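Local coordinates for Ala-tRNApro hydrolase ProX (Aeropyrum pernix, PDB 1WDV), which probably hydrolyses alanine mischarged onto proline tRNA, acting as a trans-editing aminoacyl-tRNA deacylase alongside prolyl-tRNA synthetase, at residues A[133-136]-A[137-140]; A[25-28]-A[29-32]; A[65-68]-A[69-72]; A[85-88]-A[89-93]. All blocks are in the same frame, centred on the assembly; numbering follows the deposited sequence.

Four local contacts at helix ends illustrate how a small editing domain begins and stops its helices. Along the chain they come in the order interaction 2, 3, 4 and 1, with their centres 20 to 23 Å apart and none touching another. Interactions 2, 3 and 1 sit at the starts of helices 28-35, 68-75 and 136-143, each with a polar N-cap side chain, whereas interaction 4 finishes helix 84-91. The five-stranded mixed sheet is a common neighbour: helices 68-75, 84-91 and 136-143 all rest side chains on it. Interaction 1 also follows strand 130-134 of the antiparallel sheet, linking the two sheets. The four contacts thus set the ends of four helices within one aminoacyl-tRNA editing domain.

Interaction 1: A[133-136]-A[137-140]; sequences EFSP and RELV
Phe134 and Leu139 lean together on one side of the start of helix 136-143 while Ser135 and Glu138 meet on another, the pairing expected of an N-cap joined to a hydrophobic staple. In the staple, the residue before the cap touches the fifth residue after itself: CD2 of Leu139 lies 3.5 Å from CE1 of Phe134, the leucine branch reaching the ring at a slant. Phe134 gets there because its CG stands between the backbone N and the carbonyl carbon (chi1 74°), which swings the ring forward alongside the first turn. Trp16 packs against both residues, and Leu139 also touches Leu109 and Val111 of strand 108-112 in the mixed sheet, so the staple is part of the buried core.

The polar half is Ser135. Its OG, on the far side of CB from the backbone N (chi1 157°), accepts the N-H of Glu138 at 3.1 Å in a fairly straight bond of 165°. Its carbonyl meanwhile starts the regular helical pattern, Leu139 N donating to Ser135 O at 2.9 Å. Pro136, with no N-H to offer, suits the first helical position, and its O accepts from Val140 N. Glu138 stretches its chain back beside the serine and presents its carboxylate to Trp16, OE1 accepting a hydrogen bond from the indole NE1; on the way its CG passes 3.6 Å from Ser135 CB.

Interaction 2: A[25-28]-A[29-32]; sequences TRTV and AEAA
The backbone comes in extended at Thr25, bends at Arg26 and turns into helix 28-35 after Thr27, with Ala31 N bonded to Thr27 O at 3.2 Å and Ala32 N to Val28 O at 2.9 Å. Thr25 and Glu30 then lie alongside each other, their side chains running in opposite directions. The methyl CG2 of Thr25 rests 3.5 Å from CG of Glu30, an apolar touch between two otherwise polar residues. Glu30 reaches past it with an extended chain, CG turned opposite its N (chi1 179°), and OE1 takes the N-H of Arg26 at 3.0 Å in an almost perfectly straight bond. The donor comes from above the carboxylate plane, 51° out of it.

This is a helix N-terminus held twice over, since Thr27 is the N-cap: its OG1, flanked by N and C of its own residue (chi1 64°), accepts from Glu30 N at 3.1 Å. Thr27 and Glu30 cross nearly at right angles, OG1 coming 3.4 Å from Glu30 CB. Cutting Glu30 back to an alanine would probably leave the Arg26 N-H without its carboxylate partner and the bend before the helix less firmly tied to the first turn. Farther round, Val28 faces Glu39 and Ile42 of the loop beyond the helix, and Ala31 sets its CB 3.9 Å from Thr25 OG1.

Interaction 3: A[65-68]-A[69-72]; sequences RLNI and NSMK
The chain runs extended through Leu66 and Asn67 and drops into helix 68-75 at Ile68, with Met71 N bonded to Asn67 O at 3.2 Å and Lys72 N to Ile68 O at 2.9 Å. Asn67 is the N-cap. Its CG stands anti to the backbone N (chi1 -176°), bringing OD1 3.1 Å from Ser70 N, whose N-H it accepts; the donor sits above the amide plane, 54° out of it. The hydroxyl of Ser70 lies close by, its OG 3.1 Å from Asn67 CG, and makes a weak bond with Asp149 O.

On the inner side Leu66, the residue before the cap, and selenomethionine Met71 form a hydrophobic staple. CD1 of Leu66 meets CG of Met71 at 3.8 Å, the two side chains crossing at about a right angle, and both also contact Val58 in the mixed sheet. Without the Asn67 amide, as with an alanine here, the N-H of Ser70 is likely to lose its side-chain acceptor and the first turn to be less firmly fixed.

The contact thus divides its labour: an amide oxygen answers an N-H at the helix start, where the helix dipole would probably favour it, while hydrocarbon seats the same turn against the strands.

Interaction 4: A[85-88]-A[89-93]; sequences NEVV and ELTGY
The flat peptide carbonyl of Val87 is approached from both faces by Thr91: the hydroxyl OG1 donates to Val87 O at 2.7 Å from one, and the backbone N comes to the same oxygen at 3.1 Å from the other. A chi1 of 66° tucks OG1 back over its own backbone, where it can do this. It also accepts from Tyr93 N at 3.1 Å, which makes an ST turn, so the threonine ties the last turn of helix 84-91 to the chain leaving it.

That exit runs through Gly92, whose positive phi (85°) would press a side chain against the preceding carbonyl; its N still bonds to Val88 O at 2.8 Å. Beyond it the carbonyl of Tyr93 returns to the helix, its O taking a CH contact from Val88 CA at 3.5 Å. The side chain of Tyr93 touches Lys4 and Val5 of helix 4-12, and its OH bonds to Ala102 O. Among the carboxylates, OE1 of Glu89 comes 3.9 Å from Glu86 CA, while Glu86 itself turns to Arg80 and to the N-H of Arg83.

A single hydroxyl that both donates and accepts therefore satisfies a helix-end carbonyl and a backbone N-H together, probably fixing where the helix stops.

Interaction 1: A[133-136]-A[137-140]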
loop_
_atom_site.group_PDB
_atom_site.type_symbol
_atom_site.label_atom_id
_atom_site.label_comp_id
_atom_site.label_asym_id
_atom_site.label_seq_id
_atom_site.Cartn_x
_atom_site.Cartn_y
_atom_site.Cartn_z
ATOM N N GLU A 133 6.755 1.763 -8.497
ATOM C CA GLU A 133 6.509 3.129 -8.932
ATOM C C GLU A 133 5.178 3.068 -9.674
ATOM O O GLU A 133 5.070 2.366 -10.704
ATOM C CB GLU A 133 7.608 3.580 -9.882
ATOM C CG GLU A 133 7.377 4.937 -10.511
ATOM C CD GLU A 133 8.394 5.159 -11.623
ATOM O OE1 GLU A 133 9.529 5.565 -11.322
ATOM O OE2 GLU A 133 8.077 4.868 -12.790
ATOM N N PHE A 134 4.171 3.768 -9.152
ATOM C CA PHE A 134 2.837 3.742 -9.771
ATOM C C PHE A 134 2.031 5.034 -9.613
ATOM O O PHE A 134 2.381 5.924 -8.859
ATOM C CB PHE A 134 2.023 2.563 -9.183
ATOM C CG PHE A 134 1.529 2.776 -7.761
ATOM C CD1 PHE A 134 0.232 3.254 -7.518
ATOM C CD2 PHE A 134 2.342 2.468 -6.661
ATOM C CE1 PHE A 134 -0.233 3.418 -6.210
ATOM C CE2 PHE A 134 1.887 2.623 -5.350
ATOM C CZ PHE A 134 0.588 3.104 -5.117
ATOM N N SER A 135 0.919 5.100 -10.330
ATOM C CA SER A 135 0.031 6.264 -10.277
ATOM C C SER A 135 -1.159 5.926 -9.403
ATOM O O SER A 135 -1.852 4.955 -9.665
ATOM C CB SER A 135 -0.506 6.574 -11.676
ATOM O OG SER A 135 -1.727 7.310 -11.579
ATOM N N PRO A 136 -1.418 6.726 -8.359
ATOM C CA PRO A 136 -2.552 6.486 -7.473
ATOM C C PRO A 136 -3.866 6.428 -8.252
ATOM O O PRO A 136 -4.678 5.529 -8.053
ATOM C CB PRO A 136 -2.498 7.665 -6.515
ATOM C CG PRO A 136 -0.998 7.867 -6.352
ATOM C CD PRO A 136 -0.501 7.739 -7.797
ATOM N N ARG A 137 -4.073 7.376 -9.156
ATOM C CA ARG A 137 -5.317 7.339 -9.920
ATOM C C ARG A 137 -5.460 6.078 -10.747
ATOM O O ARG A 137 -6.563 5.520 -10.828
ATOM C CB ARG A 137 -5.413 8.550 -10.832
ATOM C CG ARG A 137 -5.684 9.762 -10.017
ATOM C CD ARG A 137 -5.968 10.956 -10.900
ATOM N NE ARG A 137 -6.718 11.945 -10.148
ATOM C CZ ARG A 137 -6.621 13.245 -10.360
ATOM N NH1 ARG A 137 -5.798 13.694 -11.310
ATOM N NH2 ARG A 137 -7.347 14.084 -9.635
ATOM N N GLU A 138 -4.367 5.626 -11.354
ATOM C CA GLU A 138 -4.424 4.411 -12.168
ATOM C C GLU A 138 -4.719 3.208 -11.267
ATOM O O GLU A 138 -5.430 2.285 -11.663
ATOM C CB GLU A 138 -3.118 4.199 -12.941
ATOM C CG GLU A 138 -2.894 5.274 -14.038
ATOM C CD GLU A 138 -1.596 5.069 -14.825
ATOM O OE1 GLU A 138 -0.817 4.142 -14.515
ATOM O OE2 GLU A 138 -1.350 5.859 -15.764
ATOM N N LEU A 139 -4.200 3.243 -10.040
ATOM C CA LEU A 139 -4.434 2.156 -9.118
ATOM C C LEU A 139 -5.926 2.101 -8.793
ATOM O O LEU A 139 -6.550 1.045 -8.812
ATOM C CB LEU A 139 -3.626 2.378 -7.830
ATOM C CG LEU A 139 -3.990 1.416 -6.705
ATOM C CD1 LEU A 139 -3.585 0.022 -7.097
ATOM C CD2 LEU A 139 -3.275 1.860 -5.398
ATOM N N VAL A 140 -6.492 3.254 -8.489
ATOM C CA VAL A 140 -7.902 3.301 -8.151
ATOM C C VAL A 140 -8.748 2.826 -9.314
ATOM O O VAL A 140 -9.640 1.977 -9.134
ATOM C CB VAL A 140 -8.302 4.719 -7.706
ATOM C CG1 VAL A 140 -9.807 4.811 -7.461
ATOM C CG2 VAL A 140 -7.582 5.054 -6.398
#

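Interaction 2: A[25-28]-A[29-32]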
loop_
_atom_site.group_PDB
_atom_site.type_symbol
_atom_site.label_atom_id
_atom_site.label_comp_id
_atom_site.label_asym_id
_atom_site.label_seq_id
_atom_site.Cartn_x
_atom_site.Cartn_y
_atom_site.Cartn_z
ATOM N N THR A 25 15.477 -0.597 2.505
ATOM C CA THR A 25 15.436 0.554 3.386
ATOM C C THR A 25 14.743 0.135 4.659
ATOM O O THR A 25 13.893 -0.765 4.653
ATOM C CB THR A 25 14.697 1.735 2.760
ATOM O OG1 THR A 25 13.405 1.319 2.286
ATOM C CG2 THR A 25 15.509 2.271 1.597
ATOM N N ARG A 26 15.112 0.782 5.742
ATOM C CA ARG A 26 14.544 0.457 7.041
ATOM C C ARG A 26 13.548 1.497 7.517
ATOM O O ARG A 26 12.813 1.257 8.486
ATOM C CB ARG A 26 15.666 0.294 8.080
ATOM C CG ARG A 26 16.655 -0.832 7.802
ATOM C CD ARG A 26 17.733 -0.865 8.884
ATOM N NE ARG A 26 18.778 -1.840 8.583
ATOM C CZ ARG A 26 19.825 -2.097 9.364
ATOM N NH1 ARG A 26 19.975 -1.451 10.513
ATOM N NH2 ARG A 26 20.732 -2.992 8.983
ATOM N N THR A 27 13.532 2.655 6.860
ATOM C CA THR A 27 12.600 3.717 7.242
ATOM C C THR A 27 12.071 4.446 6.005
ATOM O O THR A 27 12.668 4.394 4.904
ATOM C CB THR A 27 13.276 4.783 8.141
ATOM O OG1 THR A 27 14.307 5.427 7.388
ATOM C CG2 THR A 27 13.903 4.150 9.393
ATOM N N VAL A 28 10.945 5.139 6.193
ATOM C CA VAL A 28 10.358 5.912 5.106
ATOM C C VAL A 28 11.314 7.060 4.724
ATOM O O VAL A 28 11.444 7.411 3.535
ATOM C CB VAL A 28 8.978 6.485 5.513
ATOM C CG1 VAL A 28 8.447 7.383 4.437
ATOM C CG2 VAL A 28 7.979 5.377 5.741
ATOM N N ALA A 29 11.985 7.647 5.717
ATOM C CA ALA A 29 12.934 8.727 5.439
ATOM C C ALA A 29 14.008 8.231 4.474
ATOM O O ALA A 29 14.364 8.925 3.517
ATOM C CB ALA A 29 13.601 9.220 6.759
ATOM N N GLU A 30 14.527 7.029 4.731
ATOM C CA GLU A 30 15.572 6.504 3.863
ATOM C C GLU A 30 15.075 6.264 2.439
ATOM O O GLU A 30 15.757 6.613 1.489
ATOM C CB GLU A 30 16.143 5.224 4.481
ATOM C CG GLU A 30 17.239 4.535 3.683
ATOM C CD GLU A 30 17.830 3.373 4.466
ATOM O OE1 GLU A 30 17.210 2.976 5.491
ATOM O OE2 GLU A 30 18.907 2.860 4.062
ATOM N N ALA A 31 13.880 5.690 2.296
ATOM C CA ALA A 31 13.340 5.444 0.968
ATOM C C ALA A 31 13.130 6.768 0.227
ATOM O O ALA A 31 13.466 6.910 -0.963
ATOM C CB ALA A 31 12.048 4.716 1.073
ATOM N N ALA A 32 12.607 7.773 0.928
ATOM C CA ALA A 32 12.381 9.047 0.245
ATOM C C ALA A 32 13.704 9.686 -0.227
ATOM O O ALA A 32 13.832 10.134 -1.374
ATOM C CB ALA A 32 11.615 10.018 1.151
#

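Interaction 3: A[65-68]-A[69-72]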
loop_
_atom_site.group_PDB
_atom_site.type_symbol
_atom_site.label_atom_id
_atom_site.label_comp_id
_atom_site.label_asym_id
_atom_site.label_seq_id
_atom_site.Cartn_x
_atom_site.Cartn_y
_atom_site.Cartn_z
ATOM N N ARG A 65 0.032 8.569 9.509
ATOM C CA ARG A 65 -0.273 7.292 10.146
ATOM C C ARG A 65 -1.752 7.014 9.928
ATOM O O ARG A 65 -2.525 7.905 9.561
ATOM C CB ARG A 65 0.079 7.318 11.642
ATOM C CG ARG A 65 1.599 7.178 11.856
ATOM C CD ARG A 65 2.046 7.224 13.306
ATOM N NE ARG A 65 3.428 6.743 13.451
ATOM C CZ ARG A 65 4.234 7.073 14.459
ATOM N NH1 ARG A 65 3.805 7.901 15.402
ATOM N NH2 ARG A 65 5.447 6.529 14.557
ATOM N N LEU A 66 -2.157 5.775 10.133
ATOM C CA LEU A 66 -3.562 5.437 9.945
ATOM C C LEU A 66 -4.486 6.085 10.973
ATOM O O LEU A 66 -4.168 6.123 12.165
ATOM C CB LEU A 66 -3.732 3.918 10.022
ATOM C CG LEU A 66 -5.168 3.421 9.777
ATOM C CD1 LEU A 66 -5.429 3.485 8.271
ATOM C CD2 LEU A 66 -5.329 1.985 10.290
ATOM N N ASN A 67 -5.630 6.586 10.503
ATOM C CA ASN A 67 -6.644 7.146 11.389
ATOM C C ASN A 67 -7.592 5.948 11.629
ATOM O O ASN A 67 -8.450 5.624 10.788
ATOM C CB ASN A 67 -7.386 8.293 10.694
ATOM C CG ASN A 67 -8.376 8.966 11.607
ATOM O OD1 ASN A 67 -9.043 8.305 12.405
ATOM N ND2 ASN A 67 -8.488 10.285 11.495
ATOM N N ILE A 68 -7.397 5.276 12.762
ATOM C CA ILE A 68 -8.181 4.094 13.112
ATOM C C ILE A 68 -9.679 4.345 13.108
ATOM O O ILE A 68 -10.440 3.566 12.548
ATOM C CB ILE A 68 -7.780 3.538 14.506
ATOM C CG1 ILE A 68 -6.327 3.069 14.479
ATOM C CG2 ILE A 68 -8.701 2.367 14.902
ATOM C CD1 ILE A 68 -6.098 1.828 13.628
ATOM N N ASN A 69 -10.084 5.446 13.719
ATOM C CA ASN A 69 -11.496 5.806 13.789
ATOM C C ASN A 69 -12.089 5.916 12.392
ATOM O O ASN A 69 -13.213 5.506 12.156
ATOM C CB ASN A 69 -11.653 7.135 14.517
ATOM C CG ASN A 69 -13.102 7.542 14.674
ATOM O OD1 ASN A 69 -13.481 8.665 14.333
ATOM N ND2 ASN A 69 -13.921 6.637 15.201
ATOM N N SER A 70 -11.330 6.490 11.466
ATOM C CA SER A 70 -11.822 6.604 10.103
ATOM C C SER A 70 -12.046 5.243 9.450
ATOM O O SER A 70 -13.013 5.070 8.714
ATOM C CB SER A 70 -10.871 7.465 9.255
ATOM O OG SER A 70 -10.855 8.788 9.761
HETATM N N MSE A 71 -11.170 4.273 9.718
HETATM C CA MSE A 71 -11.329 2.942 9.155
HETATM C C MSE A 71 -12.497 2.209 9.814
HETATM O O MSE A 71 -13.151 1.390 9.175
HETATM C CB MSE A 71 -10.037 2.117 9.310
HETATM C CG MSE A 71 -9.032 2.289 8.195
HETATM SE SE MSE A 71 -9.757 2.017 6.465
HETATM C CE MSE A 71 -10.154 0.121 6.564
ATOM N N LYS A 72 -12.751 2.504 11.097
ATOM C CA LYS A 72 -13.858 1.890 11.816
ATOM C C LYS A 72 -15.159 2.349 11.173
ATOM O O LYS A 72 -16.097 1.556 11.011
ATOM C CB LYS A 72 -13.825 2.285 13.295
ATOM C CG LYS A 72 -15.036 1.801 14.108
ATOM C CD LYS A 72 -14.850 2.193 15.577
ATOM C CE LYS A 72 -16.150 2.109 16.397
ATOM N NZ LYS A 72 -16.527 0.718 16.795
#

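Interaction 4: A[85-88]-A[89-93]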
loop_
_atom_site.group_PDB
_atom_site.type_symbol
_atom_site.label_atom_id
_atom_site.label_comp_id
_atom_site.label_asym_id
_atom_site.label_seq_id
_atom_site.Cartn_x
_atom_site.Cartn_y
_atom_site.Cartn_z
ATOM N N ASN A 85 3.269 -10.360 11.980
ATOM C CA ASN A 85 3.167 -11.763 11.605
ATOM C C ASN A 85 1.882 -11.969 10.809
ATOM O O ASN A 85 1.837 -12.778 9.880
ATOM C CB ASN A 85 3.175 -12.644 12.866
ATOM C CG ASN A 85 1.987 -12.385 13.764
ATOM O OD1 ASN A 85 1.710 -11.250 14.132
ATOM N ND2 ASN A 85 1.287 -13.454 14.145
ATOM N N GLU A 86 0.842 -11.213 11.156
ATOM C CA GLU A 86 -0.437 -11.333 10.461
ATOM C C GLU A 86 -0.317 -10.771 9.058
ATOM O O GLU A 86 -0.925 -11.296 8.123
ATOM C CB GLU A 86 -1.540 -10.601 11.230
ATOM C CG GLU A 86 -1.892 -11.257 12.557
ATOM C CD GLU A 86 -2.927 -10.486 13.342
ATOM O OE1 GLU A 86 -2.719 -9.280 13.561
ATOM O OE2 GLU A 86 -3.958 -11.090 13.748
ATOM N N VAL A 87 0.431 -9.671 8.921
ATOM C CA VAL A 87 0.633 -9.063 7.606
ATOM C C VAL A 87 1.241 -10.099 6.640
ATOM O O VAL A 87 0.760 -10.277 5.523
ATOM C CB VAL A 87 1.561 -7.821 7.703
ATOM C CG1 VAL A 87 1.912 -7.277 6.288
ATOM C CG2 VAL A 87 0.880 -6.739 8.525
ATOM N N VAL A 88 2.305 -10.767 7.065
ATOM C CA VAL A 88 2.939 -11.752 6.207
ATOM C C VAL A 88 2.045 -12.942 5.914
ATOM O O VAL A 88 1.925 -13.373 4.756
ATOM C CB VAL A 88 4.255 -12.249 6.833
ATOM C CG1 VAL A 88 4.847 -13.342 5.958
ATOM C CG2 VAL A 88 5.215 -11.068 6.984
ATOM N N GLU A 89 1.401 -13.451 6.961
ATOM C CA GLU A 89 0.510 -14.598 6.842
ATOM C C GLU A 89 -0.673 -14.341 5.904
ATOM O O GLU A 89 -0.979 -15.154 5.047
ATOM C CB GLU A 89 -0.014 -14.958 8.240
ATOM C CG GLU A 89 -1.210 -15.884 8.301
ATOM C CD GLU A 89 -1.830 -15.960 9.714
ATOM O OE1 GLU A 89 -1.764 -14.953 10.469
ATOM O OE2 GLU A 89 -2.393 -17.019 10.064
ATOM N N LEU A 90 -1.338 -13.195 6.065
ATOM C CA LEU A 90 -2.539 -12.910 5.245
ATOM C C LEU A 90 -2.257 -12.395 3.825
ATOM O O LEU A 90 -3.124 -12.512 2.944
ATOM C CB LEU A 90 -3.441 -11.909 5.990
ATOM C CG LEU A 90 -3.980 -12.351 7.358
ATOM C CD1 LEU A 90 -4.669 -11.206 8.089
ATOM C CD2 LEU A 90 -4.899 -13.552 7.152
ATOM N N THR A 91 -1.053 -11.866 3.572
ATOM C CA THR A 91 -0.773 -11.331 2.242
ATOM C C THR A 91 0.189 -12.157 1.421
ATOM O O THR A 91 0.110 -12.169 0.191
ATOM C CB THR A 91 -0.171 -9.894 2.273
ATOM O OG1 THR A 91 1.123 -9.941 2.866
ATOM C CG2 THR A 91 -1.034 -8.926 3.090
ATOM N N GLY A 92 1.100 -12.838 2.111
ATOM C CA GLY A 92 2.111 -13.622 1.433
ATOM C C GLY A 92 3.326 -12.779 1.044
ATOM O O GLY A 92 4.199 -13.241 0.299
ATOM N N TYR A 93 3.389 -11.540 1.517
ATOM C CA TYR A 93 4.526 -10.659 1.206
ATOM C C TYR A 93 5.227 -10.233 2.487
ATOM O O TYR A 93 4.626 -10.185 3.549
ATOM C CB TYR A 93 4.053 -9.426 0.464
ATOM C CG TYR A 93 3.476 -9.745 -0.895
ATOM C CD1 TYR A 93 2.092 -9.870 -1.087
ATOM C CD2 TYR A 93 4.310 -9.895 -1.978
ATOM C CE1 TYR A 93 1.567 -10.128 -2.356
ATOM C CE2 TYR A 93 3.799 -10.150 -3.237
ATOM C CZ TYR A 93 2.438 -10.261 -3.426
ATOM O OH TYR A 93 1.976 -10.480 -4.709
#